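Local coordinates for protein beta-porphyranase A (Bacteroides plebeius, PDB 4AW7) that cleaves the sulfated red-algal polysaccharide porphyran at its beta-1,4 linkages between D-galactose and L-galactose-6-sulfate, releasing mostly disaccharides, at residues 223-234 with 266-277. Residues are numbered along the deposited sequence; the frame is centred on the assembly and turned at random.
Sequences MDGFSVHLYDGI and KPLAISEFGGID. With GLA (alpha-D-galactopyranose), chain B; GAL (beta-D-galactopyranose), chain D.
The carboxylate of E272 stacks on one face of the H229 imidazole, planes 23° apart, with E272 CD 3.4 Å above the ring plane and offset toward its rim. E272 CG makes a CH-pi contact over that face, 3.7 Å from the centroid. CG lies beside the backbone N (chi1 -55°) and the chain then extends, carrying the carboxylate over the imidazole to the sugar. At the ring's edge, in its plane, H229 NE2 makes a weak hydrogen bond of 2.9 Å to S271 OG, whose stronger partner is E142; the other ring nitrogen, ND1, is hydrogen-bonded to E146, the inferred proton donor. The Y231 ring carries I276 CD1 over one face, 4.1 Å from its centroid. At its edge, Y231 OH donates to E272 OE1 at 2.7 Å, on the anti side and somewhat out of the carboxylate plane. H229, Y231, E272 and I276 rise from one face of neighbouring parallel strands 225-233 and 268-276, joined through helix 245-262 as a beta-alpha-beta unit of the (beta/alpha)8-type catalytic barrel. They line the galactose pocket, where OE2 of E272, the inferred nucleophile, salt-bridges R69 and lies 2.6 Å from O2 of the sugar. A phenylalanine in place of Y231 would probably leave E272 OE1 without its hydroxyl donor, the carboxylate then relying more on R69 and the H229 stack. On the reverse face V228 CG2 meets I270 CD1 at 3.6 Å beneath helix 245-262.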
loop_
_atom_site.group_PDB
_atom_site.type_symbol
_atom_site.label_atom_id
_atom_site.label_comp_id
_atom_site.label_asym_id
_atom_site.label_seq_id
_atom_site.Cartn_x
_atom_site.Cartn_y
_atom_site.Cartn_z
ATOM N N MET A 223 18.084 -0.173 -5.294
ATOM C CA MET A 223 16.786 -0.779 -4.998
ATOM C C MET A 223 15.944 -0.878 -6.239
ATOM O O MET A 223 15.938 0.008 -7.088
ATOM C CB MET A 223 16.007 0.098 -4.005
ATOM C CG MET A 223 16.664 0.235 -2.600
ATOM S SD MET A 223 16.837 -1.319 -1.707
ATOM C CE MET A 223 18.622 -1.669 -1.936
ATOM N N ASP A 224 15.157 -1.950 -6.330
ATOM C CA ASP A 224 14.104 -2.041 -7.335
ATOM C C ASP A 224 12.840 -1.288 -6.949
ATOM O O ASP A 224 12.078 -0.832 -7.809
ATOM C CB ASP A 224 13.808 -3.494 -7.610
ATOM C CG ASP A 224 15.011 -4.213 -8.162
ATOM O OD1 ASP A 224 15.398 -3.845 -9.293
ATOM O OD2 ASP A 224 15.573 -5.080 -7.497
ATOM N N GLY A 225 12.591 -1.134 -5.645
ATOM C CA GLY A 225 11.420 -0.399 -5.170
ATOM C C GLY A 225 11.504 -0.042 -3.719
ATOM O O GLY A 225 12.459 -0.408 -3.054
ATOM N N PHE A 226 10.511 0.725 -3.297
ATOM C CA PHE A 226 10.509 1.312 -1.948
ATOM C C PHE A 226 9.339 0.782 -1.176
ATOM O O PHE A 226 8.219 0.722 -1.680
ATOM C CB PHE A 226 10.496 2.840 -2.034
ATOM C CG PHE A 226 11.719 3.363 -2.756
ATOM C CD1 PHE A 226 12.980 3.175 -2.206
ATOM C CD2 PHE A 226 11.620 4.010 -3.966
ATOM C CE1 PHE A 226 14.118 3.598 -2.875
ATOM C CE2 PHE A 226 12.768 4.429 -4.645
ATOM C CZ PHE A 226 14.009 4.222 -4.091
ATOM N N SER A 227 9.592 0.423 0.081
ATOM C CA SER A 227 8.604 -0.225 0.918
ATOM C C SER A 227 8.342 0.517 2.216
ATOM O O SER A 227 9.253 1.029 2.864
ATOM C CB SER A 227 8.999 -1.670 1.193
ATOM O OG SER A 227 10.165 -1.806 1.962
ATOM N N VAL A 228 7.059 0.532 2.583
ATOM C CA VAL A 228 6.556 1.153 3.775
ATOM C C VAL A 228 5.449 0.287 4.365
ATOM O O VAL A 228 4.834 -0.522 3.680
ATOM C CB VAL A 228 6.064 2.575 3.540
ATOM C CG1 VAL A 228 7.114 3.490 2.845
ATOM C CG2 VAL A 228 4.819 2.560 2.843
ATOM N N HIS A 229 5.196 0.494 5.650
ATOM C CA HIS A 229 4.089 -0.108 6.374
ATOM C C HIS A 229 3.043 0.953 6.648
ATOM O O HIS A 229 3.397 2.092 7.020
ATOM C CB HIS A 229 4.590 -0.681 7.693
ATOM C CG HIS A 229 5.587 -1.779 7.512
ATOM N ND1 HIS A 229 6.352 -2.288 8.545
ATOM C CD2 HIS A 229 5.950 -2.448 6.393
ATOM C CE1 HIS A 229 7.106 -3.262 8.040
ATOM N NE2 HIS A 229 6.884 -3.369 6.749
ATOM N N LEU A 230 1.779 0.607 6.425
ATOM C CA LEU A 230 0.666 1.543 6.600
ATOM C C LEU A 230 -0.319 1.020 7.622
ATOM O O LEU A 230 -1.001 0.016 7.377
ATOM C CB LEU A 230 -0.057 1.783 5.267
ATOM C CG LEU A 230 0.751 2.478 4.178
ATOM C CD1 LEU A 230 -0.062 2.466 2.884
ATOM C CD2 LEU A 230 1.189 3.896 4.583
ATOM N N TYR A 231 -0.417 1.736 8.741
ATOM C CA TYR A 231 -1.291 1.344 9.832
ATOM C C TYR A 231 -2.196 2.483 10.295
ATOM O O TYR A 231 -1.756 3.646 10.398
ATOM C CB TYR A 231 -0.463 0.873 11.036
ATOM C CG TYR A 231 0.055 -0.540 10.847
ATOM C CD1 TYR A 231 -0.782 -1.625 11.075
ATOM C CD2 TYR A 231 1.339 -0.790 10.449
ATOM C CE1 TYR A 231 -0.337 -2.910 10.895
ATOM C CE2 TYR A 231 1.800 -2.096 10.269
ATOM C CZ TYR A 231 0.942 -3.140 10.526
ATOM O OH TYR A 231 1.374 -4.441 10.377
ATOM N N ASP A 232 -3.423 2.120 10.633
ATOM C CA ASP A 232 -4.331 2.947 11.395
ATOM C C ASP A 232 -4.233 2.585 12.864
ATOM O O ASP A 232 -4.135 1.408 13.186
ATOM C CB ASP A 232 -5.764 2.685 10.930
ATOM C CG ASP A 232 -6.108 3.329 9.643
ATOM O OD1 ASP A 232 -5.411 4.246 9.203
ATOM O OD2 ASP A 232 -7.107 2.905 9.030
ATOM N N GLY A 233 -4.288 3.568 13.744
ATOM C CA GLY A 233 -4.459 3.338 15.183
ATOM C C GLY A 233 -5.934 3.182 15.463
ATOM O O GLY A 233 -6.827 3.827 14.849
ATOM N N ILE A 234 -6.266 2.315 16.383
ATOM C CA ILE A 234 -7.670 2.123 16.692
ATOM C C ILE A 234 -7.906 2.220 18.191
ATOM O O ILE A 234 -7.086 1.745 18.955
ATOM C CB ILE A 234 -8.144 0.744 16.181
ATOM C CG1 ILE A 234 -8.199 0.726 14.647
ATOM C CG2 ILE A 234 -9.486 0.371 16.820
ATOM C CD1 ILE A 234 -8.249 -0.662 14.004
ATOM N N LYS A 266 9.941 4.645 -9.024
ATOM C CA LYS A 266 10.174 3.210 -8.843
ATOM C C LYS A 266 8.971 2.616 -8.120
ATOM O O LYS A 266 8.295 3.295 -7.335
ATOM C CB LYS A 266 11.439 2.921 -8.034
ATOM C CG LYS A 266 12.697 3.432 -8.717
ATOM C CD LYS A 266 13.980 2.859 -8.111
ATOM C CE LYS A 266 15.248 3.319 -8.835
ATOM N NZ LYS A 266 16.473 2.540 -8.483
ATOM N N PRO A 267 8.714 1.329 -8.353
ATOM C CA PRO A 267 7.547 0.727 -7.725
ATOM C C PRO A 267 7.600 0.740 -6.200
ATOM O O PRO A 267 8.666 0.702 -5.594
ATOM C CB PRO A 267 7.536 -0.692 -8.280
ATOM C CG PRO A 267 8.174 -0.541 -9.624
ATOM C CD PRO A 267 9.301 0.414 -9.327
ATOM N N LEU A 268 6.423 0.749 -5.613
ATOM C CA LEU A 268 6.207 0.631 -4.194
ATOM C C LEU A 268 5.900 -0.780 -3.780
ATOM O O LEU A 268 5.380 -1.580 -4.546
ATOM C CB LEU A 268 5.036 1.532 -3.800
ATOM C CG LEU A 268 5.142 2.962 -4.240
ATOM C CD1 LEU A 268 3.778 3.670 -3.965
ATOM C CD2 LEU A 268 6.312 3.717 -3.650
ATOM N N ALA A 269 6.181 -1.095 -2.523
ATOM C CA ALA A 269 5.739 -2.349 -1.918
ATOM C C ALA A 269 5.226 -2.033 -0.530
ATOM O O ALA A 269 5.944 -1.405 0.267
ATOM C CB ALA A 269 6.885 -3.357 -1.866
ATOM N N ILE A 270 3.968 -2.367 -0.247
ATOM C CA ILE A 270 3.376 -2.123 1.054
ATOM C C ILE A 270 3.444 -3.437 1.802
ATOM O O ILE A 270 2.563 -4.286 1.705
ATOM C CB ILE A 270 1.944 -1.531 0.982
ATOM C CG1 ILE A 270 1.889 -0.352 0.015
ATOM C CG2 ILE A 270 1.432 -1.202 2.377
ATOM C CD1 ILE A 270 2.911 0.792 0.344
ATOM N N SER A 271 4.575 -3.646 2.474
ATOM C CA SER A 271 4.867 -4.977 2.997
ATOM C C SER A 271 4.070 -5.365 4.239
ATOM O O SER A 271 4.051 -6.533 4.608
ATOM C CB SER A 271 6.388 -5.165 3.184
ATOM O OG SER A 271 6.924 -4.108 3.940
ATOM N N GLU A 272 3.393 -4.380 4.859
ATOM C CA GLU A 272 2.357 -4.600 5.867
ATOM C C GLU A 272 1.358 -3.456 5.784
ATOM O O GLU A 272 1.759 -2.310 5.704
ATOM C CB GLU A 272 2.887 -4.583 7.301
ATOM C CG GLU A 272 4.040 -5.550 7.609
ATOM C CD GLU A 272 4.616 -5.349 8.988
ATOM O OE1 GLU A 272 3.957 -4.737 9.858
ATOM O OE2 GLU A 272 5.751 -5.787 9.234
ATOM N N PHE A 273 0.072 -3.758 5.819
ATOM C CA PHE A 273 -0.939 -2.730 6.052
ATOM C C PHE A 273 -2.066 -3.269 6.923
ATOM O O PHE A 273 -2.468 -4.420 6.791
ATOM C CB PHE A 273 -1.457 -2.050 4.790
ATOM C CG PHE A 273 -2.268 -2.895 3.833
ATOM C CD1 PHE A 273 -1.650 -3.686 2.845
ATOM C CD2 PHE A 273 -3.664 -2.872 3.859
ATOM C CE1 PHE A 273 -2.396 -4.376 1.917
ATOM C CE2 PHE A 273 -4.399 -3.555 2.904
ATOM C CZ PHE A 273 -3.788 -4.309 1.951
ATOM N N GLY A 274 -2.585 -2.440 7.807
ATOM C CA GLY A 274 -3.653 -2.877 8.669
ATOM C C GLY A 274 -3.972 -1.886 9.763
ATOM O O GLY A 274 -3.830 -0.672 9.592
ATOM N N GLY A 275 -4.370 -2.426 10.918
ATOM C CA GLY A 275 -4.735 -1.635 12.072
ATOM C C GLY A 275 -4.031 -2.149 13.304
ATOM O O GLY A 275 -3.719 -3.353 13.411
ATOM N N ILE A 276 -3.807 -1.242 14.246
ATOM C CA ILE A 276 -3.235 -1.590 15.542
ATOM C C ILE A 276 -4.194 -1.061 16.584
ATOM O O ILE A 276 -4.440 0.136 16.621
ATOM C CB ILE A 276 -1.855 -0.982 15.749
ATOM C CG1 ILE A 276 -0.887 -1.418 14.688
ATOM C CG2 ILE A 276 -1.286 -1.439 17.105
ATOM C CD1 ILE A 276 0.283 -0.471 14.524
ATOM N N ASP A 277 -4.705 -1.959 17.440
ATOM C CA ASP A 277 -5.713 -1.627 18.466
ATOM C C ASP A 277 -4.988 -1.223 19.733
ATOM O O ASP A 277 -4.150 -1.966 20.270
ATOM C CB ASP A 277 -6.649 -2.823 18.735
ATOM C CG ASP A 277 -7.567 -2.628 19.948
ATOM O OD1 ASP A 277 -7.178 -2.034 20.986
ATOM O OD2 ASP A 277 -8.704 -3.114 19.855
HETATM C C1 GLA B . 5.328 -3.562 12.371
HETATM C C2 GLA B . 6.065 -4.892 12.617
HETATM C C3 GLA B . 5.085 -6.020 12.890
HETATM C C4 GLA B . 4.017 -5.619 13.876
HETATM C C5 GLA B . 3.329 -4.332 13.388
HETATM C C6 GLA B . 2.024 -4.075 14.227
HETATM O O1 GLA B . 4.783 -3.386 11.133
HETATM O O2 GLA B . 6.945 -5.186 11.484
HETATM O O3 GLA B . 5.717 -7.121 13.486
HETATM O O4 GLA B . 4.599 -5.417 15.178
HETATM O O5 GLA B . 4.400 -3.282 13.403
HETATM O O6 GLA B . 0.882 -4.734 13.523
HETATM C C1 GAL D . 5.328 -3.562 12.371
HETATM C C2 GAL D . 6.065 -4.892 12.617
HETATM C C3 GAL D . 5.085 -6.020 12.890
HETATM C C4 GAL D . 4.017 -5.619 13.876
HETATM C C5 GAL D . 3.329 -4.332 13.388
HETATM C C6 GAL D . 2.024 -4.075 14.227
HETATM O O1 GAL D . 6.356 -2.514 12.164
HETATM O O2 GAL D . 6.945 -5.186 11.484
HETATM O O3 GAL D . 5.717 -7.121 13.486
HETATM O O4 GAL D . 4.599 -5.417 15.178
HETATM O O5 GAL D . 4.400 -3.282 13.403
HETATM O O6 GAL D . 0.882 -4.734 13.523
#